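Local coordinates for protein endo-beta-mannanase (PDB 4QP0) that probably hydrolyses internal beta-1,4-mannosidic linkages in mannans, galactomannans and glucomannans, as a secreted glycoside hydrolase of family 5, at residues G115-Y120 and D130-N135; D242-L245 and S249-F252; G218-F223 and E260-G265; S32-V37 and I89-Q94; Y231-G236 and I275-A280. One frame throughout, in Å; residues are numbered along the deposited sequence.

How the contacts relate
All five contacts belong to one TIM barrel. Contact 4 closes first along the chain: it pairs helices 34-47 and 87-98 on the outside of the barrel, its centre about 31 Å from those of contacts 2 and 3 and across the centre of the chain from both. Contact 1 follows, joining helix 116-124 to the loop before helix 136-151. The other three interlock. Contacts 3 and 5 alternate their segments, with centres about 9 Å apart, and touch where Phe223 meets Glu232; contact 2 is nested inside both. So contacts 3 and 5 join the long loop between strand 214-216 and helix 241-245 to the region after strand 253-257 at two places.

Contact 1 (G115-Y120 and D130-N135); sequences GGMDYY and DDFYTN. With SO4 (sulfate ion), chain B.
The Phe132 ring has Met117 CB over one face and turns its CE1 edge to the face of Tyr120. Met117 CB is 4.3 Å from the Phe132 centroid and 23° off the normal, a CH-pi contact. Phe132 CE1 comes 3.5 Å from Tyr120 CG in an edge-to-face pair, with the planes inclined by 52° and the centroids 4.8 Å apart. Tyr133 takes part through its edge: the Met117 CE methyl sits near the plane of that ring, 3.4 Å from Tyr133 OH.

Met117 links Phe132 and Tyr133 because it runs straight out. With CG anti to its own carbonyl carbon (chi1 -62°) and the chain extended beyond, CG passes 3.5 Å from Phe132 CD2, and the sulfur ends obliquely beside both rings, a Met-aromatic contact with each. The hydroxyls find polar partners outside the two segments: Tyr120 OH is hydrogen-bonded to Gln67, and Tyr133 OH, though it touches Met117, to the carbonyl of Arg177. From the same helix, Tyr119 OH gives a 2.8 Å hydrogen bond to O4 of a sulfate ion, probably from the crystallisation liquor and also held by Ser61.

Phe142 of helix 136-151 meets Phe132, and Trp198 of helix 192-209 packs on Met117 and Tyr133, so the patch lies where three helices converge.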
# COMPACT_ATOMS: atom_id res chain seq x y z
N GLY A 115 10.31 2.25 -11.10
CA GLY A 115 10.21 1.18 -12.08
C GLY A 115 8.82 0.58 -12.20
O GLY A 115 8.22 0.62 -13.28
N GLY A 116 8.32 0.01 -11.11
CA GLY A 116 7.01 -0.64 -11.08
C GLY A 116 6.82 -1.69 -12.16
O GLY A 116 7.79 -2.31 -12.61
N MET A 117 5.58 -1.88 -12.60
CA MET A 117 5.23 -2.92 -13.57
C MET A 117 5.86 -2.69 -14.93
O MET A 117 6.24 -3.65 -15.60
CB MET A 117 3.71 -2.99 -13.78
CG MET A 117 2.90 -3.36 -12.56
SD MET A 117 1.15 -3.10 -12.92
CE MET A 117 0.45 -3.47 -11.31
N ASP A 118 5.94 -1.43 -15.34
CA ASP A 118 6.41 -1.07 -16.68
C ASP A 118 7.86 -1.52 -16.94
O ASP A 118 8.24 -1.79 -18.09
CB ASP A 118 6.24 0.44 -16.94
CG ASP A 118 4.78 0.84 -17.27
OD1 ASP A 118 3.90 -0.05 -17.37
OD2 ASP A 118 4.52 2.05 -17.44
N TYR A 119 8.66 -1.62 -15.87
CA TYR A 119 10.03 -2.11 -15.97
C TYR A 119 10.07 -3.57 -16.43
O TYR A 119 10.89 -3.94 -17.28
CB TYR A 119 10.75 -1.97 -14.62
CG TYR A 119 12.26 -2.10 -14.71
CD1 TYR A 119 13.08 -0.97 -14.69
CD2 TYR A 119 12.87 -3.35 -14.80
CE1 TYR A 119 14.46 -1.08 -14.77
CE2 TYR A 119 14.25 -3.47 -14.87
CZ TYR A 119 15.03 -2.34 -14.86
OH TYR A 119 16.40 -2.47 -14.94
N TYR A 120 9.17 -4.38 -15.87
CA TYR A 120 8.99 -5.76 -16.28
C TYR A 120 8.61 -5.84 -17.76
O TYR A 120 9.19 -6.61 -18.52
CB TYR A 120 7.88 -6.42 -15.46
CG TYR A 120 8.16 -6.70 -14.00
CD1 TYR A 120 8.55 -7.98 -13.58
CD2 TYR A 120 7.97 -5.72 -13.02
CE1 TYR A 120 8.77 -8.26 -12.24
CE2 TYR A 120 8.19 -5.99 -11.68
CZ TYR A 120 8.59 -7.26 -11.29
OH TYR A 120 8.80 -7.52 -9.96
N ASP A 130 -0.85 -3.83 -19.39
CA ASP A 130 -1.58 -4.98 -18.86
C ASP A 130 -1.02 -6.32 -19.34
O ASP A 130 -1.60 -7.37 -19.03
CB ASP A 130 -3.06 -4.86 -19.22
CG ASP A 130 -3.29 -4.96 -20.72
OD1 ASP A 130 -3.89 -5.97 -21.16
OD2 ASP A 130 -2.86 -4.04 -21.45
N ASP A 131 0.09 -6.31 -20.09
CA ASP A 131 0.83 -7.54 -20.39
C ASP A 131 1.26 -8.21 -19.09
O ASP A 131 1.29 -9.44 -19.00
CB ASP A 131 2.08 -7.26 -21.24
CG ASP A 131 1.78 -7.19 -22.74
OD1 ASP A 131 0.78 -7.79 -23.19
OD2 ASP A 131 2.57 -6.55 -23.47
N PHE A 132 1.56 -7.37 -18.10
CA PHE A 132 1.95 -7.81 -16.76
C PHE A 132 0.89 -8.68 -16.07
O PHE A 132 1.22 -9.51 -15.22
CB PHE A 132 2.30 -6.60 -15.89
CG PHE A 132 2.99 -6.95 -14.60
CD1 PHE A 132 4.27 -7.48 -14.61
CD2 PHE A 132 2.37 -6.74 -13.38
CE1 PHE A 132 4.92 -7.81 -13.43
CE2 PHE A 132 3.01 -7.05 -12.20
CZ PHE A 132 4.28 -7.60 -12.22
N TYR A 133 -0.37 -8.49 -16.47
CA TYR A 133 -1.50 -9.21 -15.89
C TYR A 133 -1.77 -10.57 -16.53
O TYR A 133 -2.46 -11.40 -15.94
CB TYR A 133 -2.77 -8.35 -15.94
CG TYR A 133 -2.64 -7.00 -15.24
CD1 TYR A 133 -1.84 -6.85 -14.11
CD2 TYR A 133 -3.34 -5.89 -15.70
CE1 TYR A 133 -1.73 -5.62 -13.47
CE2 TYR A 133 -3.24 -4.67 -15.07
CZ TYR A 133 -2.43 -4.54 -13.96
OH TYR A 133 -2.32 -3.32 -13.31
N THR A 134 -1.20 -10.81 -17.72
CA THR A 134 -1.45 -12.06 -18.46
C THR A 134 -0.19 -12.89 -18.78
O THR A 134 -0.20 -14.12 -18.66
CB THR A 134 -2.27 -11.83 -19.75
OG1 THR A 134 -1.85 -10.61 -20.38
CG2 THR A 134 -3.75 -11.75 -19.43
N ASN A 135 0.87 -12.20 -19.18
CA ASN A 135 2.12 -12.81 -19.64
C ASN A 135 2.74 -13.76 -18.63
O ASN A 135 3.18 -13.33 -17.57
CB ASN A 135 3.11 -11.70 -20.01
CG ASN A 135 4.29 -12.21 -20.81
OD1 ASN A 135 4.15 -12.57 -21.98
ND2 ASN A 135 5.46 -12.23 -20.20
S SO4 B . 17.90 0.60 -16.00
O1 SO4 B . 17.22 -0.19 -17.05
O2 SO4 B . 19.15 1.19 -16.53
O3 SO4 B . 17.00 1.69 -15.55
O4 SO4 B . 18.21 -0.30 -14.86

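Contact 2 (D242-L245 and S249-F252); sequences DAIL and SIDF
Ile244 and Leu245, at the end of helix 241-245, face the chain as it returns through Ile250 and Phe252 toward strand 253-257. This is the tight helix-to-strand return of a beta/alpha unit in a TIM barrel: three residues separate the two segments, and the nearest CA atoms, those of Leu245 and Ile250, are 6.3 Å apart.

Taking the helix in order, Ile244 does its work largely with the backbone. Its carbonyl O rests 3.6 Å from Ile250 CG1 and 3.8 Å from Ile250 CB, a van der Waals contact of a carbonyl with a hydrocarbon branch. Its CG2 methyl adds a looser touch to Ile250 CG1 at 4.3 Å, while the end of the side chain leads away from Ile250; Val217 and Met239 also pack on Ile244. On the partner side, Ile250 has CG1 placed anti to its carbonyl carbon (chi1 -55°), and that brings the branch up against the helix end; Val217, and Ser203 of helix 192-209, also pack on this side chain.

Leu245 comes next. It sets out away from the partner, but with CG anti to the backbone N (chi1 -157°) its end comes back near it, and Val289 of strand 289-294 lies on it too. The Phe252 ring is directed elsewhere, edge-to-face with Phe12, and Asp251 forms a salt bridge with Lys207. Lys287 NZ spans the return, hydrogen-bonded to the carbonyls of both Leu245 and Ile250. What Phe252 presents to the helix is main chain: Leu245 CD1 lies 4.0 Å from Phe252 C.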
# COMPACT_ATOMS: atom_id res chain seq x y z
N ASP A 242 -15.28 -4.98 -5.34
CA ASP A 242 -16.17 -6.06 -4.90
C ASP A 242 -15.60 -7.45 -5.18
O ASP A 242 -15.57 -8.31 -4.29
CB ASP A 242 -17.56 -5.91 -5.52
CG ASP A 242 -18.31 -4.67 -5.01
OD1 ASP A 242 -18.19 -4.34 -3.81
OD2 ASP A 242 -19.01 -4.04 -5.83
N ALA A 243 -15.14 -7.67 -6.41
CA ALA A 243 -14.62 -8.98 -6.79
C ALA A 243 -13.31 -9.29 -6.07
O ALA A 243 -12.99 -10.46 -5.82
CB ALA A 243 -14.46 -9.10 -8.30
N ILE A 244 -12.55 -8.25 -5.72
CA ILE A 244 -11.29 -8.42 -5.00
C ILE A 244 -11.55 -8.84 -3.56
O ILE A 244 -11.04 -9.87 -3.11
CB ILE A 244 -10.42 -7.14 -5.05
CG1 ILE A 244 -9.84 -6.93 -6.46
CG2 ILE A 244 -9.30 -7.19 -4.03
CD1 ILE A 244 -9.43 -5.50 -6.75
N LEU A 245 -12.35 -8.06 -2.85
CA LEU A 245 -12.72 -8.36 -1.47
C LEU A 245 -13.45 -9.71 -1.32
O LEU A 245 -13.48 -10.29 -0.24
CB LEU A 245 -13.56 -7.21 -0.90
CG LEU A 245 -13.59 -7.06 0.62
CD1 LEU A 245 -12.19 -6.77 1.14
CD2 LEU A 245 -14.56 -5.95 1.03
N SER A 249 -8.44 -15.35 -0.81
CA SER A 249 -7.01 -15.13 -0.76
C SER A 249 -6.62 -13.70 -0.33
O SER A 249 -5.44 -13.41 -0.14
CB SER A 249 -6.42 -15.43 -2.13
OG SER A 249 -5.03 -15.64 -2.03
N ILE A 250 -7.61 -12.82 -0.22
CA ILE A 250 -7.42 -11.42 0.18
C ILE A 250 -8.03 -11.21 1.57
O ILE A 250 -9.24 -11.39 1.76
CB ILE A 250 -8.10 -10.45 -0.82
CG1 ILE A 250 -7.61 -10.69 -2.26
CG2 ILE A 250 -7.93 -9.00 -0.39
CD1 ILE A 250 -6.26 -10.08 -2.61
N ASP A 251 -7.20 -10.83 2.54
CA ASP A 251 -7.66 -10.73 3.94
C ASP A 251 -8.32 -9.41 4.29
O ASP A 251 -9.26 -9.39 5.09
CB ASP A 251 -6.50 -10.99 4.90
CG ASP A 251 -5.86 -12.35 4.69
OD1 ASP A 251 -6.58 -13.37 4.76
OD2 ASP A 251 -4.64 -12.38 4.45
N PHE A 252 -7.83 -8.32 3.72
CA PHE A 252 -8.46 -7.01 3.88
C PHE A 252 -8.47 -6.22 2.57
O PHE A 252 -7.68 -6.48 1.66
CB PHE A 252 -7.81 -6.21 5.02
CG PHE A 252 -6.37 -5.84 4.78
CD1 PHE A 252 -6.04 -4.63 4.20
CD2 PHE A 252 -5.34 -6.70 5.15
CE1 PHE A 252 -4.72 -4.28 3.97
CE2 PHE A 252 -4.01 -6.36 4.94
CZ PHE A 252 -3.70 -5.15 4.34

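Contact 3 (G218-F223 and E260-G265); sequences GDEGFF and EAWSKG
Trp262 O is held by two donors from the residues that follow it. Lys264 NZ binds it at 2.8 Å and Ser263 OG at 2.7 Å, and the two grip the oxygen from opposite faces of the carbonyl plane; the serine sits well above that plane. Lys264 also makes a weak, long ion pair with Glu232.

The indole crosses to Phe222 in a T-shaped pair. Phe222 presents its edge, with CE1 3.6 Å from Trp262 CH2, to the face of the six-membered ring; the centroids are 5.1 Å apart and the planes inclined by 68°. Both partners belong to loops that follow TIM-barrel strands 214-216 and 253-257, and so lie at the C-terminal end of the barrel strands, where family 5 enzymes carry their active site.

Glu220 completes the group. Its CB lies over one face of Phe222, 3.6 Å above the plane and offset toward the rim. The chain then bends at chi2 (149°), and OE2 comes to the indole edge, 3.8 Å from Trp262 CZ2. The same Glu220 OE2 forms a salt bridge with Arg177, so this oxygen is shared between the arginine and the indole edge.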
# COMPACT_ATOMS: atom_id res chain seq x y z
N GLY A 218 -3.71 -3.30 -2.37
CA GLY A 218 -3.09 -1.97 -2.30
C GLY A 218 -3.64 -1.03 -3.36
O GLY A 218 -2.98 -0.06 -3.73
N ASP A 219 -4.85 -1.32 -3.84
CA ASP A 219 -5.50 -0.53 -4.89
C ASP A 219 -6.16 0.72 -4.34
O ASP A 219 -6.25 0.89 -3.12
CB ASP A 219 -6.52 -1.36 -5.69
CG ASP A 219 -7.73 -1.80 -4.85
OD1 ASP A 219 -7.55 -2.48 -3.80
OD2 ASP A 219 -8.88 -1.50 -5.27
N GLU A 220 -6.64 1.57 -5.24
CA GLU A 220 -7.32 2.81 -4.87
C GLU A 220 -8.74 2.57 -4.37
O GLU A 220 -9.35 3.46 -3.76
CB GLU A 220 -7.32 3.80 -6.04
CG GLU A 220 -5.96 4.43 -6.29
CD GLU A 220 -5.72 4.76 -7.75
OE1 GLU A 220 -5.76 3.83 -8.60
OE2 GLU A 220 -5.47 5.95 -8.04
N GLY A 221 -9.27 1.37 -4.65
CA GLY A 221 -10.58 0.96 -4.17
C GLY A 221 -11.69 1.20 -5.17
O GLY A 221 -12.86 1.30 -4.80
N PHE A 222 -11.32 1.26 -6.44
CA PHE A 222 -12.28 1.51 -7.52
C PHE A 222 -13.27 0.35 -7.68
O PHE A 222 -12.86 -0.81 -7.73
CB PHE A 222 -11.57 1.84 -8.84
CG PHE A 222 -10.72 3.10 -8.78
CD1 PHE A 222 -10.96 4.10 -7.82
CD2 PHE A 222 -9.69 3.30 -9.70
CE1 PHE A 222 -10.18 5.24 -7.77
CE2 PHE A 222 -8.92 4.45 -9.66
CZ PHE A 222 -9.17 5.43 -8.70
N PHE A 223 -14.56 0.69 -7.73
CA PHE A 223 -15.65 -0.29 -7.88
C PHE A 223 -15.93 -0.62 -9.33
O PHE A 223 -15.52 0.10 -10.23
CB PHE A 223 -16.94 0.25 -7.27
CG PHE A 223 -16.90 0.39 -5.78
CD1 PHE A 223 -16.99 -0.73 -4.96
CD2 PHE A 223 -16.80 1.65 -5.20
CE1 PHE A 223 -16.97 -0.60 -3.59
CE2 PHE A 223 -16.77 1.79 -3.83
CZ PHE A 223 -16.86 0.66 -3.02
N GLU A 260 -8.65 15.79 -5.44
CA GLU A 260 -8.06 16.76 -6.38
C GLU A 260 -7.58 16.08 -7.66
O GLU A 260 -7.86 16.56 -8.75
CB GLU A 260 -6.91 17.53 -5.73
CG GLU A 260 -7.34 18.37 -4.53
CD GLU A 260 -6.16 18.98 -3.80
OE1 GLU A 260 -5.43 18.24 -3.10
OE2 GLU A 260 -5.95 20.21 -3.93
N ALA A 261 -6.89 14.95 -7.51
CA ALA A 261 -6.40 14.18 -8.65
C ALA A 261 -7.55 13.62 -9.49
O ALA A 261 -7.41 13.42 -10.69
CB ALA A 261 -5.50 13.04 -8.18
N TRP A 262 -8.67 13.37 -8.83
CA TRP A 262 -9.82 12.74 -9.47
C TRP A 262 -10.85 13.78 -9.82
O TRP A 262 -11.90 13.46 -10.38
CB TRP A 262 -10.42 11.68 -8.57
CG TRP A 262 -9.44 10.61 -8.13
CD1 TRP A 262 -8.20 10.32 -8.69
CD2 TRP A 262 -9.59 9.64 -7.04
NE1 TRP A 262 -7.59 9.29 -8.03
CE2 TRP A 262 -8.37 8.83 -7.04
CE3 TRP A 262 -10.57 9.39 -6.09
CZ2 TRP A 262 -8.17 7.81 -6.12
CZ3 TRP A 262 -10.35 8.35 -5.17
CH2 TRP A 262 -9.18 7.58 -5.19
N SER A 263 -10.52 15.03 -9.49
CA SER A 263 -11.40 16.19 -9.67
C SER A 263 -12.81 16.00 -9.08
O SER A 263 -13.82 16.08 -9.79
CB SER A 263 -11.43 16.64 -11.14
OG SER A 263 -11.86 15.59 -11.99
N LYS A 264 -12.87 15.77 -7.78
CA LYS A 264 -14.16 15.57 -7.13
C LYS A 264 -14.51 16.73 -6.21
O LYS A 264 -15.54 16.68 -5.52
CB LYS A 264 -14.19 14.24 -6.40
CG LYS A 264 -14.10 13.04 -7.33
CD LYS A 264 -15.29 12.98 -8.27
CE LYS A 264 -15.23 11.74 -9.15
NZ LYS A 264 -14.20 11.90 -10.21
N GLY A 265 -13.68 17.76 -6.21
CA GLY A 265 -13.92 18.95 -5.41
C GLY A 265 -13.51 18.71 -3.97
O GLY A 265 -13.93 17.73 -3.35

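Contact 4 (S32-V37 and I89-Q94); sequences SDQSNV and IDYIIQ
Gln34 lays its terminal amide flat over the ring of Tyr91, the two planes only 13° apart. NE2 sits above the ring centre, 3.3 Å from Tyr91 CG, while OE1 lies nearer the hydroxyl end, 3.5 Å from Tyr91 CE1. Because the groups are nearly parallel, this is an amide-aromatic stack and not an N-H directed into the ring. The pair joins two neighbouring outer helices of the TIM barrel, 34-47 and 87-98, near the start of the first.

A bend at chi2 of Gln34 (-148°) folds the chain along the ring, so that CG also makes a CH-pi contact, 4.1 Å from the Tyr91 centroid. Tyr91 reaches across with its CG anti to the backbone N (chi1 -177°), which carries the hydroxyl up to the neighbouring helix; there it has a weak hydrogen bond from Lys38.

Deeper in, Val37 packs between Tyr91 and Ile92. Its CG1 methyl touches the Tyr91 ring obliquely at CE2 and lies 3.9 Å from Ile92 CG1. Ile92 in turn packs on Leu103 of strand 102-106, so the interface passes from the solvent-exposed glutamine inward to the barrel wall. Asp33 N-caps the first helix: Asn36 N donates to Asp33 OD1 at 3.0 Å, meeting it nearly along the C-O axis.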
# COMPACT_ATOMS: atom_id res chain seq x y z
N SER A 32 16.16 6.11 2.41
CA SER A 32 16.54 6.99 3.50
C SER A 32 17.80 6.52 4.20
O SER A 32 18.02 5.31 4.34
CB SER A 32 15.40 7.12 4.51
OG SER A 32 14.29 7.78 3.94
N ASP A 33 18.62 7.47 4.66
CA ASP A 33 19.75 7.13 5.51
C ASP A 33 19.23 6.67 6.87
O ASP A 33 18.06 6.90 7.20
CB ASP A 33 20.78 8.27 5.62
CG ASP A 33 20.35 9.40 6.56
OD1 ASP A 33 19.84 9.14 7.67
OD2 ASP A 33 20.57 10.56 6.18
N GLN A 34 20.09 6.02 7.64
CA GLN A 34 19.68 5.32 8.84
C GLN A 34 19.12 6.24 9.92
O GLN A 34 18.13 5.90 10.57
CB GLN A 34 20.82 4.43 9.36
CG GLN A 34 21.26 3.39 8.31
CD GLN A 34 21.75 2.08 8.90
OE1 GLN A 34 22.43 2.05 9.91
NE2 GLN A 34 21.42 0.98 8.24
N SER A 35 19.73 7.41 10.08
CA SER A 35 19.24 8.41 11.03
C SER A 35 17.78 8.78 10.73
O SER A 35 16.97 8.94 11.65
CB SER A 35 20.13 9.65 10.98
OG SER A 35 19.65 10.66 11.85
N ASN A 36 17.46 8.87 9.44
CA ASN A 36 16.11 9.24 9.00
C ASN A 36 15.10 8.10 9.07
O ASN A 36 13.91 8.35 9.29
CB ASN A 36 16.14 9.86 7.60
CG ASN A 36 16.67 11.28 7.60
OD1 ASN A 36 16.65 11.98 8.62
ND2 ASN A 36 17.15 11.72 6.44
N VAL A 37 15.57 6.87 8.91
CA VAL A 37 14.73 5.69 9.09
C VAL A 37 14.30 5.62 10.55
O VAL A 37 13.13 5.36 10.84
CB VAL A 37 15.43 4.39 8.65
CG1 VAL A 37 14.62 3.16 9.04
CG2 VAL A 37 15.68 4.39 7.14
N ILE A 89 16.03 -3.00 3.69
CA ILE A 89 14.73 -3.43 4.21
C ILE A 89 14.92 -4.08 5.59
O ILE A 89 14.18 -3.76 6.52
CB ILE A 89 13.98 -4.35 3.23
CG1 ILE A 89 13.73 -3.64 1.90
CG2 ILE A 89 12.65 -4.82 3.82
CD1 ILE A 89 12.96 -2.33 1.99
N ASP A 90 15.94 -4.94 5.70
CA ASP A 90 16.30 -5.59 6.96
C ASP A 90 16.41 -4.55 8.08
O ASP A 90 15.91 -4.75 9.18
CB ASP A 90 17.63 -6.35 6.84
CG ASP A 90 17.55 -7.62 5.95
OD1 ASP A 90 16.47 -7.97 5.42
OD2 ASP A 90 18.59 -8.28 5.80
N TYR A 91 17.07 -3.44 7.78
CA TYR A 91 17.26 -2.39 8.77
C TYR A 91 15.94 -1.70 9.11
O TYR A 91 15.70 -1.35 10.27
CB TYR A 91 18.31 -1.38 8.30
CG TYR A 91 18.60 -0.31 9.33
CD1 TYR A 91 19.42 -0.56 10.43
CD2 TYR A 91 18.04 0.97 9.21
CE1 TYR A 91 19.68 0.43 11.38
CE2 TYR A 91 18.29 1.96 10.15
CZ TYR A 91 19.11 1.68 11.23
OH TYR A 91 19.35 2.67 12.15
N ILE A 92 15.09 -1.52 8.10
CA ILE A 92 13.78 -0.91 8.32
C ILE A 92 12.93 -1.76 9.26
O ILE A 92 12.38 -1.25 10.25
CB ILE A 92 13.04 -0.64 6.99
CG1 ILE A 92 13.71 0.52 6.25
CG2 ILE A 92 11.57 -0.31 7.24
CD1 ILE A 92 13.36 0.59 4.78
N ILE A 93 12.85 -3.06 8.97
CA ILE A 93 12.10 -4.01 9.80
C ILE A 93 12.61 -4.01 11.24
O ILE A 93 11.83 -4.20 12.17
CB ILE A 93 12.19 -5.45 9.25
CG1 ILE A 93 11.75 -5.51 7.78
CG2 ILE A 93 11.35 -6.41 10.09
CD1 ILE A 93 12.02 -6.85 7.13
N GLN A 94 13.92 -3.82 11.40
CA GLN A 94 14.57 -3.87 12.71
C GLN A 94 14.15 -2.68 13.57
O GLN A 94 13.73 -2.86 14.71
CB GLN A 94 16.09 -3.89 12.54
CG GLN A 94 16.85 -4.15 13.83
CD GLN A 94 18.32 -3.77 13.74
OE1 GLN A 94 19.20 -4.57 14.06
NE2 GLN A 94 18.59 -2.54 13.29

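Contact 5 (Y231-G236 and I275-A280); sequences YEYNGG and IKDHAA
Tyr233 spans from its loop to helix 270-284 and gives its phenol hydrogen to Asp277 in a hydrogen bond of 2.5 Å from Tyr233 OH to Asp277 OD2. The loop is the long one between strand 214-216 and helix 241-245 of the TIM barrel, and the helix is one of those packed round the outside; this bond, near the surface, is one of the links between the two.

Both side chains share the same first torsion, with CG anti to the carbonyl carbon: chi1 is -77° in Tyr233 and -72° in Asp277. In the tyrosine this brings the hydroxyl end of the ring up to the helix, although its first bond does not point there. The two side chains cross at about a right angle, and the carboxylate plane stands 84° from the ring. OD2 lies at the ring edge, near the ring plane, 3.2 Å from Tyr233 CE1. The hydroxyl meets Asp277 OD2 on the anti side of the carboxylate, slightly out of its plane.

Asp277 OD1 is hydrogen-bonded to Gln273, a turn earlier in the helix, so both carboxylate oxygens have a partner, which should limit its rotation; Trp274 meets the Tyr233 ring edge-to-face. Back in the loop, Gly236 N makes a weak 2.8 Å hydrogen bond to Asn234 OD1.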
# COMPACT_ATOMS: atom_id res chain seq x y z
N TYR A 231 -15.85 7.46 -12.69
CA TYR A 231 -14.81 6.50 -13.08
C TYR A 231 -14.44 5.56 -11.93
O TYR A 231 -14.10 4.39 -12.14
CB TYR A 231 -13.58 7.28 -13.55
CG TYR A 231 -12.49 6.47 -14.23
CD1 TYR A 231 -12.70 5.88 -15.47
CD2 TYR A 231 -11.23 6.34 -13.64
CE1 TYR A 231 -11.69 5.16 -16.09
CE2 TYR A 231 -10.22 5.63 -14.25
CZ TYR A 231 -10.46 5.04 -15.47
OH TYR A 231 -9.46 4.33 -16.09
N GLU A 232 -14.54 6.09 -10.72
CA GLU A 232 -14.17 5.40 -9.48
C GLU A 232 -15.22 4.37 -9.03
O GLU A 232 -14.94 3.54 -8.16
CB GLU A 232 -13.93 6.44 -8.37
CG GLU A 232 -12.73 7.36 -8.61
CD GLU A 232 -12.98 8.41 -9.69
OE1 GLU A 232 -14.16 8.61 -10.07
OE2 GLU A 232 -12.00 9.03 -10.16
N TYR A 233 -16.42 4.42 -9.62
CA TYR A 233 -17.53 3.54 -9.24
C TYR A 233 -17.99 2.56 -10.32
O TYR A 233 -18.64 1.56 -10.01
CB TYR A 233 -18.73 4.37 -8.82
CG TYR A 233 -18.63 4.97 -7.44
CD1 TYR A 233 -19.04 4.25 -6.33
CD2 TYR A 233 -18.17 6.28 -7.26
CE1 TYR A 233 -18.97 4.80 -5.06
CE2 TYR A 233 -18.11 6.84 -5.99
CZ TYR A 233 -18.51 6.10 -4.90
OH TYR A 233 -18.46 6.63 -3.64
N ASN A 234 -17.69 2.86 -11.58
CA ASN A 234 -18.30 2.13 -12.70
C ASN A 234 -17.41 1.09 -13.40
O ASN A 234 -17.78 0.54 -14.44
CB ASN A 234 -18.91 3.11 -13.72
CG ASN A 234 -17.87 3.86 -14.54
OD1 ASN A 234 -16.71 3.44 -14.65
ND2 ASN A 234 -18.29 4.97 -15.12
N GLY A 235 -16.23 0.84 -12.84
CA GLY A 235 -15.32 -0.14 -13.40
C GLY A 235 -14.57 0.31 -14.64
O GLY A 235 -14.02 -0.51 -15.37
N GLY A 236 -14.54 1.62 -14.87
CA GLY A 236 -13.81 2.19 -15.99
C GLY A 236 -12.31 1.95 -15.93
O GLY A 236 -11.66 1.79 -16.97
N ILE A 275 -15.82 7.33 1.52
CA ILE A 275 -15.43 6.58 2.73
C ILE A 275 -16.59 5.70 3.18
O ILE A 275 -16.44 4.48 3.31
CB ILE A 275 -14.99 7.53 3.88
CG1 ILE A 275 -13.75 8.33 3.49
CG2 ILE A 275 -14.73 6.75 5.17
CD1 ILE A 275 -13.62 9.66 4.20
N LYS A 276 -17.75 6.32 3.43
CA LYS A 276 -18.97 5.61 3.82
C LYS A 276 -19.20 4.39 2.92
O LYS A 276 -19.49 3.30 3.41
CB LYS A 276 -20.18 6.55 3.77
CG LYS A 276 -20.23 7.59 4.87
CD LYS A 276 -21.19 8.73 4.54
CE LYS A 276 -22.58 8.52 5.11
NZ LYS A 276 -23.49 7.81 4.16
N ASP A 277 -19.07 4.59 1.61
CA ASP A 277 -19.24 3.50 0.63
C ASP A 277 -18.29 2.33 0.85
O ASP A 277 -18.68 1.17 0.70
CB ASP A 277 -19.15 4.01 -0.81
CG ASP A 277 -20.37 4.83 -1.23
OD1 ASP A 277 -21.41 4.77 -0.53
OD2 ASP A 277 -20.28 5.54 -2.26
N HIS A 278 -17.04 2.62 1.20
CA HIS A 278 -16.09 1.56 1.53
C HIS A 278 -16.29 0.96 2.91
O HIS A 278 -16.08 -0.24 3.09
CB HIS A 278 -14.66 2.02 1.32
CG HIS A 278 -14.34 2.32 -0.13
ND1 HIS A 278 -13.77 1.43 -0.95
CD2 HIS A 278 -14.55 3.47 -0.89
CE1 HIS A 278 -13.62 1.97 -2.17
NE2 HIS A 278 -14.10 3.22 -2.13
N ALA A 279 -16.71 1.78 3.88
CA ALA A 279 -17.09 1.27 5.20
C ALA A 279 -18.29 0.34 5.13
O ALA A 279 -18.42 -0.57 5.93
CB ALA A 279 -17.37 2.42 6.17
N ALA A 280 -19.17 0.60 4.17
CA ALA A 280 -20.32 -0.27 3.92
C ALA A 280 -19.88 -1.59 3.31
O ALA A 280 -20.42 -2.64 3.64
CB ALA A 280 -21.32 0.43 3.01